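Local coordinates for inositol 2-dehydrogenase/D-chiro-inositol 3-dehydrogenase (Lactobacillus casei, PDB 4MIY), which oxidises myo-inositol and D-chiro-inositol to the corresponding keto-inositols, using NAD as the hydride acceptor, at residues A[99-110]-A[304-315]. Numbering follows the deposited sequence.
Sequences LATTLEGAKRIV and AWDGYIAAITAA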
ATOM      1  N   LEU A  99     -29.563   7.805  22.381  1.00 22.14           N
ATOM      2  CA  LEU A  99     -30.996   8.035  22.447  1.00 22.00           C
ATOM      3  C   LEU A  99     -31.392   8.390  23.894  1.00 28.47           C
ATOM      4  O   LEU A  99     -32.267   9.177  24.131  1.00 28.47           O
ATOM      5  CB  LEU A  99     -31.730   6.818  21.944  1.00 19.58           C
ATOM      6  CG  LEU A  99     -33.253   6.915  21.972  1.00 21.18           C
ATOM      7  CD1 LEU A  99     -33.709   7.932  20.979  1.00 25.60           C
ATOM      8  CD2 LEU A  99     -33.808   5.606  21.731  1.00 22.98           C
ATOM      9  N   ALA A 100     -30.645   7.826  24.821  1.00 29.23           N
ATOM     10  CA  ALA A 100     -30.898   7.916  26.229  1.00 30.71           C
ATOM     11  C   ALA A 100     -29.722   7.263  26.915  1.00 31.42           C
ATOM     12  O   ALA A 100     -29.052   6.462  26.336  1.00 29.44           O
ATOM     13  CB  ALA A 100     -32.094   7.153  26.550  1.00 29.15           C
ATOM     14  N   THR A 101     -29.527   7.588  28.173  1.00 29.57           N
ATOM     15  CA  THR A 101     -28.380   7.103  28.915  1.00 32.11           C
ATOM     16  C   THR A 101     -28.709   5.850  29.668  1.00 32.75           C
ATOM     17  O   THR A 101     -27.839   5.203  30.209  1.00 34.16           O
ATOM     18  CB  THR A 101     -27.843   8.128  29.851  1.00 29.96           C
ATOM     19  OG1 THR A 101     -28.914   8.682  30.608  1.00 31.85           O
ATOM     20  CG2 THR A 101     -27.139   9.184  29.127  1.00 31.83           C
ATOM     21  N   THR A 102     -29.966   5.485  29.678  1.00 33.26           N
ATOM     22  CA  THR A 102     -30.348   4.229  30.257  1.00 34.70           C
ATOM     23  C   THR A 102     -31.121   3.465  29.267  1.00 34.22           C
ATOM     24  O   THR A 102     -31.691   4.017  28.374  1.00 35.99           O
ATOM     25  CB  THR A 102     -31.222   4.377  31.523  1.00 36.16           C
ATOM     26  OG1 THR A 102     -32.433   5.038  31.197  1.00 38.71           O
ATOM     27  CG2 THR A 102     -30.506   5.116  32.573  1.00 35.09           C
ATOM     28  N   LEU A 103     -31.154   2.175  29.436  1.00 34.67           N
ATOM     29  CA  LEU A 103     -31.903   1.373  28.523  1.00 35.49           C
ATOM     30  C   LEU A 103     -33.372   1.521  28.778  1.00 37.27           C
ATOM     31  O   LEU A 103     -34.176   1.327  27.896  1.00 38.12           O
ATOM     32  CB  LEU A 103     -31.444  -0.062  28.554  1.00 36.61           C
ATOM     33  CG  LEU A 103     -31.800  -1.043  29.625  1.00 37.32           C
ATOM     34  CD1 LEU A 103     -32.989  -1.701  29.177  1.00 38.14           C
ATOM     35  CD2 LEU A 103     -30.713  -2.051  29.747  1.00 37.29           C
ATOM     36  N   GLU A 104     -33.700   1.919  29.987  0.75 37.82           N
ATOM     37  CA  GLU A 104     -35.075   2.147  30.346  0.75 37.06           C
ATOM     38  C   GLU A 104     -35.637   3.356  29.656  0.75 32.71           C
ATOM     39  O   GLU A 104     -36.735   3.320  29.182  0.75 35.38           O
ATOM     40  CB  GLU A 104     -35.201   2.343  31.842  0.75 36.85           C
ATOM     41  CG  GLU A 104     -34.957   1.097  32.630  0.75 39.23           C
ATOM     42  CD  GLU A 104     -33.505   0.838  32.938  0.75 39.72           C
ATOM     43  OE1 GLU A 104     -32.667   1.664  32.605  0.75 39.58           O
ATOM     44  OE2 GLU A 104     -33.218  -0.221  33.502  0.75 40.18           O
ATOM     45  N   GLY A 105     -34.897   4.435  29.660  1.00 34.67           N
ATOM     46  CA  GLY A 105     -35.269   5.569  28.869  1.00 35.70           C
ATOM     47  C   GLY A 105     -35.458   5.240  27.395  1.00 37.46           C
ATOM     48  O   GLY A 105     -36.402   5.658  26.782  1.00 29.45           O
ATOM     49  N   ALA A 106     -34.539   4.482  26.835  1.00 30.61           N
ATOM     50  CA  ALA A 106     -34.639   4.145  25.434  1.00 33.56           C
ATOM     51  C   ALA A 106     -35.919   3.397  25.091  1.00 32.33           C
ATOM     52  O   ALA A 106     -36.515   3.592  24.059  1.00 31.19           O
ATOM     53  CB  ALA A 106     -33.433   3.369  24.992  1.00 30.79           C
ATOM     54  N   LYS A 107     -36.342   2.540  25.992  0.89 33.72           N
ATOM     55  CA  LYS A 107     -37.506   1.719  25.745  0.89 32.70           C
ATOM     56  C   LYS A 107     -38.779   2.554  25.804  0.89 33.41           C
ATOM     57  O   LYS A 107     -39.736   2.269  25.151  0.89 32.04           O
ATOM     58  CB  LYS A 107     -37.521   0.561  26.731  0.89 34.70           C
ATOM     59  CG  LYS A 107     -38.683  -0.338  26.674  0.89 35.25           C
ATOM     60  CD  LYS A 107     -38.896  -0.917  25.341  0.89 35.47           C
ATOM     61  CE  LYS A 107     -40.249  -1.534  25.193  0.89 43.31           C
ATOM     62  NZ  LYS A 107     -40.489  -2.236  23.899  0.89 43.46           N
ATOM     63  N   ARG A 108     -38.716   3.625  26.553  1.00 31.72           N
ATOM     64  CA  ARG A 108     -39.860   4.463  26.674  1.00 35.89           C
ATOM     65  C   ARG A 108     -40.045   5.201  25.365  1.00 36.53           C
ATOM     66  O   ARG A 108     -41.140   5.289  24.873  1.00 35.15           O
ATOM     67  CB  ARG A 108     -39.706   5.436  27.808  1.00 31.93           C
ATOM     68  CG  ARG A 108     -40.263   4.900  29.099  1.00 37.79           C
ATOM     69  CD  ARG A 108     -40.193   5.965  30.140  1.00 39.54           C
ATOM     70  NE  ARG A 108     -38.839   6.265  30.574  1.00 41.22           N
ATOM     71  CZ  ARG A 108     -38.147   5.542  31.451  1.00 43.74           C
ATOM     72  NH1 ARG A 108     -38.679   4.469  32.013  1.00 43.59           N
ATOM     73  NH2 ARG A 108     -36.936   5.903  31.800  1.00 40.28           N
ATOM     74  N   ILE A 109     -38.940   5.702  24.826  1.00 31.22           N
ATOM     75  CA  ILE A 109     -38.956   6.450  23.584  1.00 29.03           C
ATOM     76  C   ILE A 109     -39.473   5.562  22.495  1.00 27.65           C
ATOM     77  O   ILE A 109     -40.362   5.946  21.777  1.00 31.95           O
ATOM     78  CB  ILE A 109     -37.607   7.027  23.259  1.00 26.77           C
ATOM     79  CG1 ILE A 109     -37.249   8.092  24.276  1.00 26.26           C
ATOM     80  CG2 ILE A 109     -37.589   7.628  21.888  1.00 22.51           C
ATOM     81  CD1 ILE A 109     -35.930   8.771  24.093  1.00 32.03           C
ATOM     82  N   VAL A 110     -38.972   4.359  22.412  1.00 27.04           N
ATOM     83  CA  VAL A 110     -39.464   3.406  21.464  1.00 28.25           C
ATOM     84  C   VAL A 110     -41.008   3.140  21.560  1.00 35.79           C
ATOM     85  O   VAL A 110     -41.708   3.078  20.566  1.00 32.94           O
ATOM     86  CB  VAL A 110     -38.660   2.120  21.554  1.00 31.67           C
ATOM     87  CG1 VAL A 110     -39.274   1.063  20.802  1.00 31.40           C
ATOM     88  CG2 VAL A 110     -37.268   2.365  21.002  1.00 28.14           C
ATOM     89  N   ALA A 304     -34.872   5.011  16.448  1.00 19.93           N
ATOM     90  CA  ALA A 304     -34.939   4.871  17.871  1.00 21.24           C
ATOM     91  C   ALA A 304     -34.733   3.431  18.239  1.00 19.31           C
ATOM     92  O   ALA A 304     -34.202   3.152  19.278  1.00 20.44           O
ATOM     93  CB  ALA A 304     -36.256   5.375  18.403  1.00 22.38           C
ATOM     94  N   TRP A 305     -35.134   2.520  17.389  1.00 20.30           N
ATOM     95  CA  TRP A 305     -34.840   1.141  17.650  1.00 23.37           C
ATOM     96  C   TRP A 305     -33.314   0.907  17.692  1.00 22.57           C
ATOM     97  O   TRP A 305     -32.828   0.226  18.544  1.00 21.52           O
ATOM     98  CB  TRP A 305     -35.498   0.214  16.646  1.00 26.90           C
ATOM     99  CG  TRP A 305     -35.407  -1.209  17.017  1.00 27.84           C
ATOM    100  CD1 TRP A 305     -34.609  -2.134  16.491  1.00 30.75           C
ATOM    101  CD2 TRP A 305     -36.154  -1.849  18.031  1.00 33.91           C
ATOM    102  NE1 TRP A 305     -34.808  -3.331  17.100  1.00 34.69           N
ATOM    103  CE2 TRP A 305     -35.753  -3.170  18.064  1.00 33.73           C
ATOM    104  CE3 TRP A 305     -37.131  -1.425  18.912  1.00 34.25           C
ATOM    105  CZ2 TRP A 305     -36.299  -4.083  18.939  1.00 38.56           C
ATOM    106  CZ3 TRP A 305     -37.677  -2.340  19.779  1.00 36.69           C
ATOM    107  CH2 TRP A 305     -37.252  -3.635  19.794  1.00 36.77           C
ATOM    108  N   ASP A 306     -32.601   1.439  16.713  1.00 20.24           N
ATOM    109  CA  ASP A 306     -31.147   1.411  16.723  1.00 20.18           C
ATOM    110  C   ASP A 306     -30.589   2.014  17.990  1.00 19.31           C
ATOM    111  O   ASP A 306     -29.679   1.511  18.558  1.00 18.39           O
ATOM    112  CB  ASP A 306     -30.601   2.128  15.486  1.00 17.52           C
ATOM    113  CG  ASP A 306     -30.918   1.392  14.206  1.00 20.61           C
ATOM    114  OD1 ASP A 306     -30.609   0.210  14.110  1.00 21.18           O
ATOM    115  OD2 ASP A 306     -31.471   2.002  13.321  1.00 19.24           O
ATOM    116  N   GLY A 307     -31.159   3.098  18.436  1.00 19.35           N
ATOM    117  CA  GLY A 307     -30.761   3.675  19.686  1.00 19.60           C
ATOM    118  C   GLY A 307     -30.981   2.774  20.883  1.00 22.35           C
ATOM    119  O   GLY A 307     -30.188   2.735  21.775  1.00 21.12           O
ATOM    120  N   TYR A 308     -32.061   2.041  20.850  1.00 20.81           N
ATOM    121  CA  TYR A 308     -32.359   1.096  21.880  1.00 20.43           C
ATOM    122  C   TYR A 308     -31.402  -0.086  21.885  1.00 21.19           C
ATOM    123  O   TYR A 308     -30.929  -0.484  22.903  1.00 20.44           O
ATOM    124  CB  TYR A 308     -33.821   0.680  21.731  1.00 24.02           C
ATOM    125  CG  TYR A 308     -34.409  -0.257  22.758  1.00 26.66           C
ATOM    126  CD1 TYR A 308     -34.309  -0.024  24.090  1.00 29.20           C
ATOM    127  CD2 TYR A 308     -35.089  -1.366  22.349  1.00 27.82           C
ATOM    128  CE1 TYR A 308     -34.890  -0.886  24.994  1.00 30.49           C
ATOM    129  CE2 TYR A 308     -35.667  -2.194  23.209  1.00 29.35           C
ATOM    130  CZ  TYR A 308     -35.554  -1.976  24.537  1.00 31.73           C
ATOM    131  OH  TYR A 308     -36.139  -2.883  25.395  1.00 33.30           O
ATOM    132  N   ILE A 309     -31.100  -0.620  20.721  1.00 21.45           N
ATOM    133  CA  ILE A 309     -30.108  -1.657  20.623  1.00 20.64           C
ATOM    134  C   ILE A 309     -28.786  -1.181  21.199  1.00 18.58           C
ATOM    135  O   ILE A 309     -28.136  -1.894  21.901  1.00 18.44           O
ATOM    136  CB  ILE A 309     -29.888  -2.074  19.192  1.00 19.06           C
ATOM    137  CG1 ILE A 309     -31.130  -2.759  18.644  1.00 21.27           C
ATOM    138  CG2 ILE A 309     -28.705  -3.006  19.078  1.00 19.51           C
ATOM    139  CD1 ILE A 309     -31.145  -2.839  17.156  1.00 28.14           C
ATOM    140  N   ALA A 310     -28.425   0.037  20.915  1.00 17.97           N
ATOM    141  CA  ALA A 310     -27.158   0.529  21.360  1.00 17.29           C
ATOM    142  C   ALA A 310     -27.156   0.713  22.870  1.00 18.86           C
ATOM    143  O   ALA A 310     -26.215   0.371  23.512  1.00 17.82           O
ATOM    144  CB  ALA A 310     -26.821   1.808  20.674  1.00 18.53           C
ATOM    145  N   ALA A 311     -28.258   1.225  23.389  1.00 19.48           N
ATOM    146  CA  ALA A 311     -28.418   1.389  24.815  1.00 22.41           C
ATOM    147  C   ALA A 311     -28.334   0.093  25.605  1.00 21.20           C
ATOM    148  O   ALA A 311     -27.687   0.043  26.601  1.00 20.14           O
ATOM    149  CB  ALA A 311     -29.686   2.119  25.109  1.00 20.64           C
ATOM    150  N   ILE A 312     -28.972  -0.945  25.105  1.00 17.38           N
ATOM    151  CA  ILE A 312     -28.941  -2.258  25.738  1.00 18.56           C
ATOM    152  C   ILE A 312     -27.521  -2.817  25.734  1.00 21.94           C
ATOM    153  O   ILE A 312     -27.048  -3.357  26.700  1.00 20.67           O
ATOM    154  CB  ILE A 312     -29.869  -3.209  25.003  1.00 19.13           C
ATOM    155  CG1 ILE A 312     -31.322  -2.795  25.210  1.00 25.25           C
ATOM    156  CG2 ILE A 312     -29.673  -4.629  25.440  1.00 25.60           C
ATOM    157  CD1 ILE A 312     -32.219  -3.460  24.303  1.00 25.21           C
ATOM    158  N   THR A 313     -26.868  -2.696  24.596  1.00 18.86           N
ATOM    159  CA  THR A 313     -25.550  -3.251  24.424  1.00 20.05           C
ATOM    160  C   THR A 313     -24.534  -2.495  25.273  1.00 16.38           C
ATOM    161  O   THR A 313     -23.683  -3.073  25.869  1.00 17.84           O
ATOM    162  CB  THR A 313     -25.190  -3.248  22.948  1.00 16.31           C
ATOM    163  OG1 THR A 313     -26.139  -4.013  22.227  1.00 19.13           O
ATOM    164  CG2 THR A 313     -23.845  -3.847  22.734  1.00 16.18           C
ATOM    165  N   ALA A 314     -24.671  -1.191  25.332  1.00 16.01           N
ATOM    166  CA  ALA A 314     -23.789  -0.388  26.139  1.00 19.46           C
ATOM    167  C   ALA A 314     -23.928  -0.702  27.620  1.00 19.44           C
ATOM    168  O   ALA A 314     -22.991  -0.725  28.340  1.00 19.30           O
ATOM    169  CB  ALA A 314     -24.028   1.071  25.903  1.00 21.35           C
ATOM    170  N   ALA A 315     -25.133  -0.966  28.034  1.00 23.20           N
ATOM    171  CA  ALA A 315     -25.357  -1.298  29.410  1.00 21.90           C
ATOM    172  C   ALA A 315     -24.780  -2.681  29.740  1.00 21.71           C
ATOM    173  O   ALA A 315     -24.224  -2.872  30.777  1.00 22.13           O
ATOM    174  CB  ALA A 315     -26.813  -1.237  29.686  1.00 22.17           C
TER
HETATM  175  O   HOH W   1     -28.456   5.067  22.232  1.00 24.19           O
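Y308 lies against the helical turns from L103 to V110 as a knob in the hole formed by L103, A106, K107 and V110. Its CB meets V110 CG2 at 3.9 Å. With CG anti to the backbone N (chi1 -176°), the ring reaches across helix 103-110: CD1 touches A106 CB at 3.6 Å, CE1 lies 3.5 Å from K107 CB with L103 O at the ring edge, and OH ends 3.4 Å from K107 CD. The lysine bends at chi2 to run its methylenes past the phenol, while its NZ pairs with D111. From one turn on in Y308's own helix, I312 CD1 lies 3.6 Å above the ring plane. Cutting Y308 back to an alanine would probably open a gap among L103, A106 and K107 and leave the K107 methylenes without their aromatic partner. Beyond Y308, A311 CB packs on A106 CB; just before it, G307 lacks the CB that would clash with L99 CB, and a water joins L99 N to G307 O. The axes of 103-110 and 304-315 run nearly antiparallel (164°), 8.7 Å apart at closest approach. Knobs-into-holes packing thus joins the NAD-binding Rossmann fold to the C-terminal alpha/beta region, consistent with a Gfo/Idh/MocA-type dehydrogenase.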